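Local coordinates for pesticidal crystal protein Cry4Aa (Bacillus thuringiensis, PDB 2C9K) that kills mosquito larvae by binding to the midgut epithelial cells of the insect and causing their colloid-osmotic lysis, at residues Thr32-Pro35 with Val36-Ala40; Ile81-Tyr84 with His85-Lys89; Val577-Ala580 with Pro581-Ile585; Thr465-Thr468 with His469-Thr472. All coordinates share one frame; numbering follows the deposited sequence.

Contact 1: Thr32-Pro35 with Val36-Ala40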
ATOM      1  N   THR A  32       9.344   2.685 -18.819  1.00 42.41           N
ATOM      2  CA  THR A  32       9.820   1.982 -17.638  1.00 40.53           C
ATOM      3  C   THR A  32       9.169   0.618 -17.485  1.00 38.86           C
ATOM      4  O   THR A  32       9.847  -0.384 -17.260  1.00 38.46           O
ATOM      5  CB  THR A  32       9.525   2.777 -16.371  1.00 42.17           C
ATOM      6  OG1 THR A  32      10.219   4.029 -16.426  1.00 43.25           O
ATOM      7  CG2 THR A  32       9.968   1.993 -15.134  1.00 42.67           C
ATOM      8  N   LEU A  33       7.849   0.583 -17.604  1.00 36.83           N
ATOM      9  CA  LEU A  33       7.116  -0.666 -17.465  1.00 35.30           C
ATOM     10  C   LEU A  33       7.570  -1.788 -18.404  1.00 34.36           C
ATOM     11  O   LEU A  33       7.789  -2.908 -17.949  1.00 36.28           O
ATOM     12  CB  LEU A  33       5.618  -0.411 -17.627  1.00 34.47           C
ATOM     13  CG  LEU A  33       5.037   0.456 -16.507  1.00 34.66           C
ATOM     14  CD1 LEU A  33       3.568   0.741 -16.780  1.00 34.43           C
ATOM     15  CD2 LEU A  33       5.220  -0.249 -15.171  1.00 33.41           C
ATOM     16  N   ILE A  34       7.720  -1.502 -19.695  0.50 32.58           N
ATOM     17  CA  ILE A  34       8.148  -2.527 -20.648  0.50 31.64           C
ATOM     18  C   ILE A  34       9.479  -3.184 -20.265  0.50 30.74           C
ATOM     19  O   ILE A  34       9.589  -4.407 -20.237  0.50 29.17           O
ATOM     20  CB  ILE A  34       8.266  -1.954 -22.068  0.50 32.32           C
ATOM     21  CG1 ILE A  34       6.910  -1.424 -22.524  1.00 33.03           C
ATOM     22  CG2 ILE A  34       8.729  -3.035 -23.031  1.00 33.74           C
ATOM     23  CD1 ILE A  34       6.947  -0.771 -23.893  1.00 34.59           C
ATOM     24  N   PRO A  35      10.514  -2.380 -19.984  1.00 31.21           N
ATOM     25  CA  PRO A  35      11.824  -2.924 -19.599  1.00 31.45           C
ATOM     26  C   PRO A  35      11.774  -3.711 -18.281  1.00 31.43           C
ATOM     27  O   PRO A  35      12.523  -4.671 -18.084  1.00 32.33           O
ATOM     28  CB  PRO A  35      12.696  -1.674 -19.472  1.00 30.22           C
ATOM     29  CG  PRO A  35      12.083  -0.731 -20.452  1.00 31.45           C
ATOM     30  CD  PRO A  35      10.602  -0.931 -20.234  1.00 32.20           C
ATOM     31  N   VAL A  36      10.893  -3.288 -17.381  1.00 30.59           N
ATOM     32  CA  VAL A  36      10.736  -3.927 -16.082  1.00 30.65           C
ATOM     33  C   VAL A  36       9.922  -5.221 -16.163  1.00 30.25           C
ATOM     34  O   VAL A  36      10.190  -6.180 -15.431  1.00 29.76           O
ATOM     35  CB  VAL A  36      10.050  -2.966 -15.081  1.00 31.19           C
ATOM     36  CG1 VAL A  36       9.733  -3.696 -13.789  1.00 32.09           C
ATOM     37  CG2 VAL A  36      10.952  -1.773 -14.805  1.00 31.00           C
ATOM     38  N   LEU A  37       8.940  -5.244 -17.059  1.00 29.01           N
ATOM     39  CA  LEU A  37       8.078  -6.411 -17.232  1.00 28.87           C
ATOM     40  C   LEU A  37       8.495  -7.335 -18.386  1.00 29.50           C
ATOM     41  O   LEU A  37       7.996  -8.461 -18.502  1.00 30.07           O
ATOM     42  CB  LEU A  37       6.630  -5.954 -17.437  1.00 27.00           C
ATOM     43  CG  LEU A  37       5.988  -5.222 -16.258  1.00 25.09           C
ATOM     44  CD1 LEU A  37       4.675  -4.616 -16.688  1.00 24.95           C
ATOM     45  CD2 LEU A  37       5.784  -6.191 -15.112  1.00 24.72           C
ATOM     46  N   PHE A  38       9.400  -6.860 -19.240  0.50 28.61           N
ATOM     47  CA  PHE A  38       9.868  -7.658 -20.366  0.50 27.49           C
ATOM     48  C   PHE A  38      11.344  -7.413 -20.670  0.50 29.65           C
ATOM     49  O   PHE A  38      11.682  -6.843 -21.706  0.50 29.60           O
ATOM     50  CB  PHE A  38       9.053  -7.346 -21.619  0.50 24.09           C
ATOM     51  CG  PHE A  38       7.569  -7.362 -21.403  1.00 21.39           C
ATOM     52  CD1 PHE A  38       6.890  -6.195 -21.074  1.00 18.89           C
ATOM     53  CD2 PHE A  38       6.844  -8.544 -21.544  1.00 20.68           C
ATOM     54  CE1 PHE A  38       5.515  -6.198 -20.893  1.00 18.41           C
ATOM     55  CE2 PHE A  38       5.460  -8.563 -21.367  1.00 18.41           C
ATOM     56  CZ  PHE A  38       4.793  -7.390 -21.042  1.00 17.76           C
ATOM     57  N   PRO A  39      12.243  -7.834 -19.766  1.00 31.88           N
ATOM     58  CA  PRO A  39      13.691  -7.659 -19.946  1.00 34.31           C
ATOM     59  C   PRO A  39      14.293  -8.531 -21.064  1.00 35.84           C
ATOM     60  O   PRO A  39      15.356  -8.222 -21.606  1.00 35.59           O
ATOM     61  CB  PRO A  39      14.249  -7.996 -18.561  1.00 34.24           C
ATOM     62  CG  PRO A  39      13.272  -8.997 -18.041  1.00 33.58           C
ATOM     63  CD  PRO A  39      11.946  -8.397 -18.437  1.00 32.69           C
ATOM     64  N   ALA A  40      13.602  -9.616 -21.401  1.00 37.23           N
ATOM     65  CA  ALA A  40      14.041 -10.518 -22.460  1.00 39.32           C
ATOM     66  C   ALA A  40      12.925 -10.596 -23.502  1.00 41.91           C
ATOM     67  O   ALA A  40      12.632 -11.665 -24.042  1.00 42.58           O
ATOM     68  CB  ALA A  40      14.329 -11.900 -21.893  1.00 37.99           C
TER
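Backbone bonds do most of the work where T32, L33 and I34 meet V36, L37 and F38. V36 N reaches T32 O at 3.1 Å, and L37 N reaches L33 O at 2.8 Å. The third bond of the series, F38 N to I34 O at 2.7 Å, is bent to 128° at the hydrogen and is weak; F38 is also the first residue to leave helical backbone angles. P35 has no amide hydrogen to offer the preceding turn, and the helix kinks there. This is the proline-kinked last turn of helix 29-37, running out into a loop at F38 and P39. It belongs to the N-terminal helical domain, which in three-domain Cry toxins is a bundle around one central helix. L33 and L37 both rest on helix 140-164, and R414 of a loop comes up against T32, P35 and V36.

Apolar contacts follow the same spacing of four residues. T32 and V36 run side by side, pointing the same way, with their CG2 methyls 3.9 Å apart; T32 sets OG1 beside its backbone N (chi1 -62°) and CG2 anti to that N, which brings the methyl alongside V36. L33 CB and L37 CD1 make a loose pair at 4.4 Å. On another side of the turn, I34 CG2 comes 4.1 Å from CD1 of the F38 ring. I34 CA and I34 O both lie at the edge of that ring, near its plane. The ring of F78, on helix 77-89, meets F38 with the two planes inclined at about 45°.

Contact 2: Ile81-Tyr84 with His85-Lys89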
ATOM      1  N   ILE A  81       2.354  -3.971 -27.022  1.00 50.62           N
ATOM      2  CA  ILE A  81       2.618  -2.730 -26.298  1.00 50.85           C
ATOM      3  C   ILE A  81       3.765  -1.964 -26.962  1.00 49.85           C
ATOM      4  O   ILE A  81       3.739  -0.735 -27.032  1.00 50.14           O
ATOM      5  CB  ILE A  81       2.943  -3.009 -24.786  1.00 51.07           C
ATOM      6  CG1 ILE A  81       1.654  -3.010 -23.964  1.00 50.29           C
ATOM      7  CG2 ILE A  81       3.869  -1.943 -24.222  1.00 52.23           C
ATOM      8  CD1 ILE A  81       0.653  -4.049 -24.379  1.00 51.62           C
ATOM      9  N   SER A  82       4.760  -2.693 -27.460  0.50 48.83           N
ATOM     10  CA  SER A  82       5.906  -2.077 -28.118  0.50 48.65           C
ATOM     11  C   SER A  82       5.510  -1.284 -29.362  0.50 48.09           C
ATOM     12  O   SER A  82       5.940  -0.146 -29.544  0.50 47.11           O
ATOM     13  CB  SER A  82       6.925  -3.147 -28.498  0.50 49.75           C
ATOM     14  OG  SER A  82       7.432  -3.796 -27.346  1.00 52.96           O
ATOM     15  N   THR A  83       4.693  -1.892 -30.218  1.00 48.26           N
ATOM     16  CA  THR A  83       4.238  -1.237 -31.441  1.00 47.75           C
ATOM     17  C   THR A  83       3.419   0.003 -31.091  1.00 48.13           C
ATOM     18  O   THR A  83       3.618   1.076 -31.662  1.00 48.81           O
ATOM     19  CB  THR A  83       3.370  -2.186 -32.293  1.00 47.49           C
ATOM     20  OG1 THR A  83       4.125  -3.358 -32.627  1.00 47.15           O
ATOM     21  CG2 THR A  83       2.925  -1.495 -33.571  1.00 46.46           C
ATOM     22  N   TYR A  84       2.493  -0.157 -30.154  1.00 47.96           N
ATOM     23  CA  TYR A  84       1.654   0.947 -29.709  1.00 48.22           C
ATOM     24  C   TYR A  84       2.535   2.071 -29.180  1.00 49.58           C
ATOM     25  O   TYR A  84       2.338   3.244 -29.506  1.00 49.79           O
ATOM     26  CB  TYR A  84       0.726   0.484 -28.588  1.00 47.04           C
ATOM     27  CG  TYR A  84       0.108   1.623 -27.808  1.00 44.47           C
ATOM     28  CD1 TYR A  84      -1.018   2.285 -28.282  1.00 42.96           C
ATOM     29  CD2 TYR A  84       0.674   2.060 -26.608  1.00 42.22           C
ATOM     30  CE1 TYR A  84      -1.566   3.349 -27.589  1.00 43.46           C
ATOM     31  CE2 TYR A  84       0.133   3.127 -25.910  1.00 42.16           C
ATOM     32  CZ  TYR A  84      -0.988   3.765 -26.406  1.00 43.45           C
ATOM     33  OH  TYR A  84      -1.537   4.821 -25.726  1.00 45.54           O
ATOM     34  N   HIS A  85       3.502   1.696 -28.348  1.00 50.00           N
ATOM     35  CA  HIS A  85       4.413   2.658 -27.750  1.00 50.93           C
ATOM     36  C   HIS A  85       5.190   3.457 -28.793  1.00 52.46           C
ATOM     37  O   HIS A  85       5.408   4.655 -28.620  1.00 53.23           O
ATOM     38  CB  HIS A  85       5.389   1.941 -26.813  1.00 48.53           C
ATOM     39  CG  HIS A  85       6.324   2.863 -26.095  1.00 46.93           C
ATOM     40  ND1 HIS A  85       5.884   3.935 -25.350  1.00 44.61           N
ATOM     41  CD2 HIS A  85       7.673   2.859 -25.990  1.00 46.32           C
ATOM     42  CE1 HIS A  85       6.922   4.551 -24.814  1.00 44.69           C
ATOM     43  NE2 HIS A  85       8.020   3.917 -25.186  1.00 45.14           N
ATOM     44  N   ASN A  86       5.600   2.797 -29.875  1.00 54.18           N
ATOM     45  CA  ASN A  86       6.355   3.471 -30.931  1.00 55.12           C
ATOM     46  C   ASN A  86       5.502   4.486 -31.682  1.00 56.91           C
ATOM     47  O   ASN A  86       5.857   5.661 -31.755  1.00 57.73           O
ATOM     48  CB  ASN A  86       6.934   2.459 -31.927  1.00 53.18           C
ATOM     49  CG  ASN A  86       8.022   1.596 -31.318  1.00 51.48           C
ATOM     50  OD1 ASN A  86       8.850   2.075 -30.544  1.00 50.97           O
ATOM     51  ND2 ASN A  86       8.036   0.322 -31.681  1.00 50.84           N
ATOM     52  N   HIS A  87       4.382   4.033 -32.238  1.00 58.27           N
ATOM     53  CA  HIS A  87       3.493   4.919 -32.983  1.00 59.57           C
ATOM     54  C   HIS A  87       3.132   6.157 -32.168  1.00 59.20           C
ATOM     55  O   HIS A  87       2.909   7.241 -32.717  1.00 58.37           O
ATOM     56  CB  HIS A  87       2.225   4.165 -33.386  1.00 61.15           C
ATOM     57  CG  HIS A  87       2.488   2.974 -34.254  1.00 63.09           C
ATOM     58  ND1 HIS A  87       3.195   3.057 -35.434  1.00 63.37           N
ATOM     59  CD2 HIS A  87       2.148   1.673 -34.109  1.00 63.90           C
ATOM     60  CE1 HIS A  87       3.279   1.857 -35.980  1.00 63.53           C
ATOM     61  NE2 HIS A  87       2.652   0.999 -35.196  1.00 64.12           N
ATOM     62  N   LEU A  88       3.079   5.985 -30.854  1.00 59.49           N
ATOM     63  CA  LEU A  88       2.757   7.080 -29.954  1.00 60.54           C
ATOM     64  C   LEU A  88       3.946   8.028 -29.935  1.00 60.92           C
ATOM     65  O   LEU A  88       3.808   9.219 -30.203  1.00 61.23           O
ATOM     66  CB  LEU A  88       2.481   6.539 -28.551  1.00 60.59           C
ATOM     67  CG  LEU A  88       1.972   7.534 -27.509  1.00 60.65           C
ATOM     68  CD1 LEU A  88       0.824   8.362 -28.072  1.00 59.13           C
ATOM     69  CD2 LEU A  88       1.527   6.762 -26.279  1.00 60.94           C
ATOM     70  N   LYS A  89       5.113   7.479 -29.616  1.00 61.70           N
ATOM     71  CA  LYS A  89       6.355   8.244 -29.582  1.00 62.00           C
ATOM     72  C   LYS A  89       6.553   8.853 -30.966  1.00 62.37           C
ATOM     73  O   LYS A  89       6.988   9.997 -31.099  1.00 62.51           O
ATOM     74  CB  LYS A  89       7.512   7.305 -29.221  1.00 61.51           C
ATOM     75  CG  LYS A  89       8.907   7.772 -29.599  1.00 61.82           C
ATOM     76  CD  LYS A  89       9.358   9.000 -28.830  1.00 60.76           C
ATOM     77  CE  LYS A  89      10.882   9.109 -28.846  1.00 59.92           C
ATOM     78  NZ  LYS A  89      11.480   8.989 -30.212  1.00 56.82           N
TER
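The imidazole of H87 lies alongside T83, both side chains pointing the same way from the helix, and the phenol of Y84 does the same with L88. In the first pair T83 CG2 sits 3.3 Å from H87 CD2. T83 O also approaches that ring, from an oblique direction. In the second pair the L88 methyl CD2 comes in obliquely at the outer end of the tyrosine, 3.9 Å from Y84 CE2 and 3.7 Å from Y84 OH. With CG anti to the backbone N (chi1 164°), Y84 sends its ring out along the buried flank, where V110 of helix 103-123 and A26 also touch it.

Underneath run four regular bonds of helix 77-89: from H85 N to I81 O at 2.8 Å, then from N86 N to S82 O, H87 N to T83 O and L88 N to Y84 O.

Three polar ends find partners outside the two segments: S82 OG bonds F78 O and T83 OG1 bonds N79 O, each one turn back, while Y84 OH reaches across to Q156 OE1 on helix 140-164. The two segments are thus tied by backbone bonds and by van der Waals contact of side chains, with the Y84 CE2 to L88 CD2 touch purely apolar, and the buried phenol hydroxyl is satisfied by a neighbouring helix of the N-terminal domain.

Contact 3: Val577-Ala580 with Pro581-Ile585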
ATOM      1  N   VAL A 577     -12.136  27.687  -1.191  1.00 38.87           N
ATOM      2  CA  VAL A 577     -11.186  28.142  -0.200  1.00 36.15           C
ATOM      3  C   VAL A 577      -9.894  28.615  -0.882  1.00 36.06           C
ATOM      4  O   VAL A 577      -9.565  28.200  -1.998  1.00 36.12           O
ATOM      5  CB  VAL A 577     -10.873  26.998   0.775  1.00 35.23           C
ATOM      6  CG1 VAL A 577     -12.154  26.263   1.126  1.00 32.34           C
ATOM      7  CG2 VAL A 577      -9.872  26.038   0.153  1.00 35.74           C
ATOM      8  N   LYS A 578      -9.173  29.500  -0.211  1.00 34.03           N
ATOM      9  CA  LYS A 578      -7.924  30.013  -0.737  1.00 32.94           C
ATOM     10  C   LYS A 578      -6.881  29.934   0.367  1.00 31.03           C
ATOM     11  O   LYS A 578      -7.122  30.362   1.499  1.00 30.40           O
ATOM     12  CB  LYS A 578      -8.082  31.458  -1.225  1.00 35.58           C
ATOM     13  CG  LYS A 578      -8.564  32.467  -0.181  1.00 39.61           C
ATOM     14  CD  LYS A 578     -10.046  32.269   0.188  1.00 41.89           C
ATOM     15  CE  LYS A 578     -10.236  31.396   1.430  1.00 41.12           C
ATOM     16  NZ  LYS A 578     -11.655  30.977   1.602  1.00 38.92           N
ATOM     17  N   PHE A 579      -5.726  29.367   0.032  1.00 27.59           N
ATOM     18  CA  PHE A 579      -4.640  29.215   0.985  1.00 24.02           C
ATOM     19  C   PHE A 579      -3.432  30.048   0.559  1.00 22.05           C
ATOM     20  O   PHE A 579      -3.132  30.167  -0.627  1.00 21.73           O
ATOM     21  CB  PHE A 579      -4.244  27.743   1.081  1.00 23.81           C
ATOM     22  CG  PHE A 579      -5.376  26.828   1.455  1.00 25.03           C
ATOM     23  CD1 PHE A 579      -5.737  25.773   0.624  1.00 24.85           C
ATOM     24  CD2 PHE A 579      -6.055  26.987   2.659  1.00 25.57           C
ATOM     25  CE1 PHE A 579      -6.750  24.890   0.990  1.00 23.52           C
ATOM     26  CE2 PHE A 579      -7.068  26.104   3.030  1.00 24.42           C
ATOM     27  CZ  PHE A 579      -7.413  25.056   2.194  1.00 22.71           C
ATOM     28  N   ALA A 580      -2.748  30.635   1.535  0.50 19.20           N
ATOM     29  CA  ALA A 580      -1.571  31.436   1.252  0.50 17.25           C
ATOM     30  C   ALA A 580      -0.380  30.491   1.255  0.50 17.35           C
ATOM     31  O   ALA A 580      -0.494  29.348   1.677  0.50 15.86           O
ATOM     32  CB  ALA A 580      -1.399  32.516   2.309  0.50 14.69           C
ATOM     33  N   PRO A 581       0.780  30.958   0.778  1.00 19.05           N
ATOM     34  CA  PRO A 581       1.993  30.141   0.729  1.00 20.33           C
ATOM     35  C   PRO A 581       2.417  29.584   2.072  1.00 20.88           C
ATOM     36  O   PRO A 581       2.506  30.315   3.051  1.00 21.76           O
ATOM     37  CB  PRO A 581       3.028  31.105   0.162  1.00 20.27           C
ATOM     38  CG  PRO A 581       2.202  31.986  -0.731  1.00 18.99           C
ATOM     39  CD  PRO A 581       1.015  32.268   0.147  1.00 19.13           C
ATOM     40  N   ASN A 582       2.673  28.282   2.109  1.00 22.46           N
ATOM     41  CA  ASN A 582       3.119  27.607   3.325  1.00 24.86           C
ATOM     42  C   ASN A 582       2.197  27.789   4.521  1.00 25.31           C
ATOM     43  O   ASN A 582       2.643  27.706   5.661  1.00 27.32           O
ATOM     44  CB  ASN A 582       4.510  28.107   3.697  1.00 23.87           C
ATOM     45  CG  ASN A 582       5.296  28.524   2.490  1.00 25.57           C
ATOM     46  OD1 ASN A 582       5.467  27.748   1.556  1.00 27.29           O
ATOM     47  ND2 ASN A 582       5.769  29.760   2.490  1.00 26.30           N
ATOM     48  N   GLN A 583       0.917  28.027   4.268  1.00 24.41           N
ATOM     49  CA  GLN A 583      -0.036  28.218   5.347  1.00 23.59           C
ATOM     50  C   GLN A 583      -0.384  26.912   6.041  1.00 23.21           C
ATOM     51  O   GLN A 583      -0.736  25.933   5.385  1.00 25.15           O
ATOM     52  CB  GLN A 583      -1.305  28.874   4.804  1.00 23.65           C
ATOM     53  CG  GLN A 583      -2.496  28.790   5.735  1.00 24.80           C
ATOM     54  CD  GLN A 583      -3.690  29.573   5.228  1.00 26.13           C
ATOM     55  OE1 GLN A 583      -3.897  29.706   4.022  1.00 27.98           O
ATOM     56  NE2 GLN A 583      -4.496  30.079   6.148  1.00 27.26           N
ATOM     57  N   ASN A 584      -0.273  26.888   7.366  1.00 22.61           N
ATOM     58  CA  ASN A 584      -0.622  25.685   8.117  1.00 22.87           C
ATOM     59  C   ASN A 584      -2.156  25.669   8.175  1.00 22.45           C
ATOM     60  O   ASN A 584      -2.786  26.642   8.584  1.00 21.12           O
ATOM     61  CB  ASN A 584      -0.025  25.729   9.524  1.00 24.70           C
ATOM     62  CG  ASN A 584      -0.129  24.395  10.245  1.00 27.94           C
ATOM     63  OD1 ASN A 584       0.511  23.417   9.860  1.00 28.95           O
ATOM     64  ND2 ASN A 584      -0.940  24.351  11.299  1.00 29.49           N
ATOM     65  N   ILE A 585      -2.754  24.566   7.752  1.00 22.05           N
ATOM     66  CA  ILE A 585      -4.203  24.468   7.705  1.00 22.45           C
ATOM     67  C   ILE A 585      -4.786  23.422   8.631  1.00 22.03           C
ATOM     68  O   ILE A 585      -4.257  22.325   8.741  1.00 24.13           O
ATOM     69  CB  ILE A 585      -4.656  24.134   6.278  1.00 23.00           C
ATOM     70  CG1 ILE A 585      -4.005  25.112   5.289  1.00 23.28           C
ATOM     71  CG2 ILE A 585      -6.165  24.180   6.188  1.00 21.87           C
ATOM     72  CD1 ILE A 585      -4.109  24.675   3.845  1.00 20.81           C
TER
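P581 follows A580 directly, and its ring carbon CD lies 3.3 Å from A580 CB. It takes the first corner of a type II turn running from A580 to Q583. N582 takes the second corner with a positive phi; its side chain leaves the turn, and ND2 bonds N514 OD1.

Q583 closes the turn with its backbone and braces it with its side chain. Its N bonds A580 O at 3.2 Å, coming from above the carbonyl plane, and that same oxygen also bonds H512 ND1. The side chain runs extended back to the first strand: CG is anti to the backbone N (chi1 165°), and OE1 takes the A580 N-H at 2.9 Å, fairly straight at 159°. Both backbone polar groups of A580, N-H and C=O, are thereby bound to one glutamine. The same OE1 lies at the edge of the F579 ring, in its plane, 3.6 Å from F579 CB.

Beyond N584, I585 turns back toward F579. Its CD1 lies over one ring face in a CH-pi contact, 3.3 Å from the F579 ring centroid and 15° off the ring normal.

F579 pairs by backbone bonds with Q517 of strand 517-527, whereas I585 pairs with C510 of strand 505-511. F579 and I585 are both buried, consistent with their lying between the layers. The turn therefore carries the chain from one sheet to the other, a sheet-to-sheet connection of the C-terminal beta-sandwich domain of three-domain Cry toxins.

Contact 4: Thr465-Thr468 with His469-Thr472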
ATOM      1  N   THR A 465       1.161  17.994   2.417  1.00 21.40           N
ATOM      2  CA  THR A 465       1.132  19.121   1.499  1.00 23.57           C
ATOM      3  C   THR A 465      -0.002  19.095   0.481  1.00 23.53           C
ATOM      4  O   THR A 465      -0.442  18.039   0.005  1.00 23.00           O
ATOM      5  CB  THR A 465       2.468  19.303   0.753  1.00 23.65           C
ATOM      6  OG1 THR A 465       2.547  18.373  -0.329  1.00 26.42           O
ATOM      7  CG2 THR A 465       3.633  19.077   1.706  1.00 24.64           C
ATOM      8  N   ILE A 466      -0.479  20.294   0.175  1.00 22.62           N
ATOM      9  CA  ILE A 466      -1.542  20.492  -0.784  1.00 19.97           C
ATOM     10  C   ILE A 466      -0.873  21.202  -1.942  1.00 20.10           C
ATOM     11  O   ILE A 466      -0.319  22.287  -1.771  1.00 21.37           O
ATOM     12  CB  ILE A 466      -2.663  21.358  -0.164  1.00 18.33           C
ATOM     13  CG1 ILE A 466      -3.300  20.574   0.996  1.00 19.90           C
ATOM     14  CG2 ILE A 466      -3.693  21.733  -1.221  1.00 14.84           C
ATOM     15  CD1 ILE A 466      -4.378  21.287   1.764  1.00 18.48           C
ATOM     16  N   TYR A 467      -0.888  20.574  -3.110  0.50 18.87           N
ATOM     17  CA  TYR A 467      -0.268  21.167  -4.276  0.50 18.68           C
ATOM     18  C   TYR A 467      -1.242  22.069  -5.011  0.50 19.77           C
ATOM     19  O   TYR A 467      -2.449  22.012  -4.793  0.50 18.97           O
ATOM     20  CB  TYR A 467       0.265  20.073  -5.200  0.50 19.10           C
ATOM     21  CG  TYR A 467       1.273  19.164  -4.524  1.00 19.50           C
ATOM     22  CD1 TYR A 467       0.878  17.956  -3.949  1.00 18.39           C
ATOM     23  CD2 TYR A 467       2.616  19.536  -4.429  1.00 19.52           C
ATOM     24  CE1 TYR A 467       1.795  17.143  -3.298  1.00 21.16           C
ATOM     25  CE2 TYR A 467       3.544  18.738  -3.776  1.00 20.77           C
ATOM     26  CZ  TYR A 467       3.132  17.540  -3.212  1.00 22.91           C
ATOM     27  OH  TYR A 467       4.057  16.748  -2.558  1.00 24.46           O
ATOM     28  N   THR A 468      -0.705  22.902  -5.893  1.00 22.65           N
ATOM     29  CA  THR A 468      -1.508  23.860  -6.648  1.00 23.07           C
ATOM     30  C   THR A 468      -1.660  23.569  -8.133  1.00 22.81           C
ATOM     31  O   THR A 468      -2.488  24.185  -8.793  1.00 24.23           O
ATOM     32  CB  THR A 468      -0.895  25.263  -6.547  1.00 23.42           C
ATOM     33  OG1 THR A 468       0.398  25.251  -7.163  1.00 26.21           O
ATOM     34  CG2 THR A 468      -0.749  25.685  -5.099  1.00 23.03           C
ATOM     35  N   HIS A 469      -0.858  22.646  -8.657  1.00 23.69           N
ATOM     36  CA  HIS A 469      -0.882  22.326 -10.081  1.00 23.02           C
ATOM     37  C   HIS A 469      -1.508  20.989 -10.429  1.00 24.13           C
ATOM     38  O   HIS A 469      -1.278  20.458 -11.519  1.00 28.51           O
ATOM     39  CB  HIS A 469       0.538  22.367 -10.648  1.00 21.01           C
ATOM     40  CG  HIS A 469       1.412  21.251 -10.164  1.00 22.16           C
ATOM     41  ND1 HIS A 469       1.715  21.063  -8.834  1.00 23.22           N
ATOM     42  CD2 HIS A 469       2.025  20.248 -10.834  1.00 22.90           C
ATOM     43  CE1 HIS A 469       2.474  19.991  -8.702  1.00 23.00           C
ATOM     44  NE2 HIS A 469       2.677  19.478  -9.901  1.00 23.28           N
ATOM     45  N   LEU A 470      -2.280  20.430  -9.508  1.00 22.41           N
ATOM     46  CA  LEU A 470      -2.941  19.160  -9.754  1.00 21.28           C
ATOM     47  C   LEU A 470      -3.793  18.776  -8.545  1.00 22.34           C
ATOM     48  O   LEU A 470      -3.731  19.419  -7.503  1.00 22.97           O
ATOM     49  CB  LEU A 470      -1.907  18.072 -10.058  1.00 20.34           C
ATOM     50  CG  LEU A 470      -1.240  17.309  -8.911  1.00 22.81           C
ATOM     51  CD1 LEU A 470      -0.254  16.318  -9.493  1.00 21.98           C
ATOM     52  CD2 LEU A 470      -0.547  18.261  -7.960  1.00 24.61           C
ATOM     53  N   THR A 471      -4.602  17.738  -8.688  1.00 23.77           N
ATOM     54  CA  THR A 471      -5.457  17.304  -7.598  1.00 24.97           C
ATOM     55  C   THR A 471      -4.648  16.595  -6.535  1.00 26.78           C
ATOM     56  O   THR A 471      -3.899  15.660  -6.825  1.00 29.34           O
ATOM     57  CB  THR A 471      -6.563  16.357  -8.096  1.00 24.33           C
ATOM     58  OG1 THR A 471      -7.475  17.089  -8.926  1.00 26.14           O
ATOM     59  CG2 THR A 471      -7.322  15.750  -6.924  1.00 23.29           C
ATOM     60  N   THR A 472      -4.795  17.051  -5.299  1.00 26.96           N
ATOM     61  CA  THR A 472      -4.094  16.448  -4.183  1.00 26.20           C
ATOM     62  C   THR A 472      -5.060  15.515  -3.484  1.00 26.38           C
ATOM     63  O   THR A 472      -6.190  15.887  -3.172  1.00 26.50           O
ATOM     64  CB  THR A 472      -3.603  17.505  -3.194  1.00 25.86           C
ATOM     65  OG1 THR A 472      -2.699  18.386  -3.864  1.00 26.24           O
ATOM     66  CG2 THR A 472      -2.878  16.854  -2.029  1.00 26.35           C
TER
HETATM   67  O   HOH W   1      -4.287  19.978  -5.117  1.00 41.68           O
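Y467 and T472 are joined by a side-chain-to-backbone bond across a loop that doubles back and runs into strand 471-475, part of the beta-sandwich that forms the C-terminal domain of this three-domain toxin. The strand pairs with 600-609 on one hand, through T472 and F607, and with the short strand 255-256 on the other.

Hydrogen bonding centres on the threonine hydroxyl. T472 OG1 accepts from Y467 N at 2.9 Å, with 155° at the hydrogen. Its chi1 of -61° puts OG1 beside its own backbone N and anti to the carbonyl carbon, the position from which it can meet the incoming chain. The same OG1 lies 2.6 Å from water 1, which is also within bonding distance of Y467 O (2.8 Å) and L470 O (2.5 Å), though it has more acceptors around it than protons to give. This one solvent molecule probably links both arms of the loop. Y467 O has a second partner in the hydroxyl of Y519, and the neighbouring carbonyls of I466 and T468 are taken up by S513 OG and Q517 NE2.

Side-chain packing surrounds these bonds. The Y467 and L470 side chains lie next to each other, pointing the same way, with an apolar touch of Y467 CB and L470 CD2 at 3.4 Å. The tyrosine crosses T472 at about a right angle and presents its edge to the hydroxyl, Y467 CD1 to T472 OG1 being 3.6 Å. Within 469-472, L470 CD2 also sits 3.5 Å above one face of the H469 imidazole, displaced toward its rim.

In the fold
Contacts 1 and 2 both belong to the N-terminal helical domain and touch each other, I34 CD1 lying 3.3 Å from I81 CG2. Contacts 3 and 4 belong to the C-terminal beta-sandwich and likewise touch, through I585 CD1 and I466 CD1 at 4.0 Å; the centres of contacts 1 and 3 are about 42 Å apart. All four are partly buried: contacts 1, 2 and 4 each have three touching residues buried and one exposed, contact 3 two buried and three exposed, nearest to a surface contact. Along the helices, up to the exit at F38, repeating backbone bonds carry the pairing. In the loops, side-chain oxygens take over backbone amides: a glutamine in contact 3, a threonine beside water in contact 4.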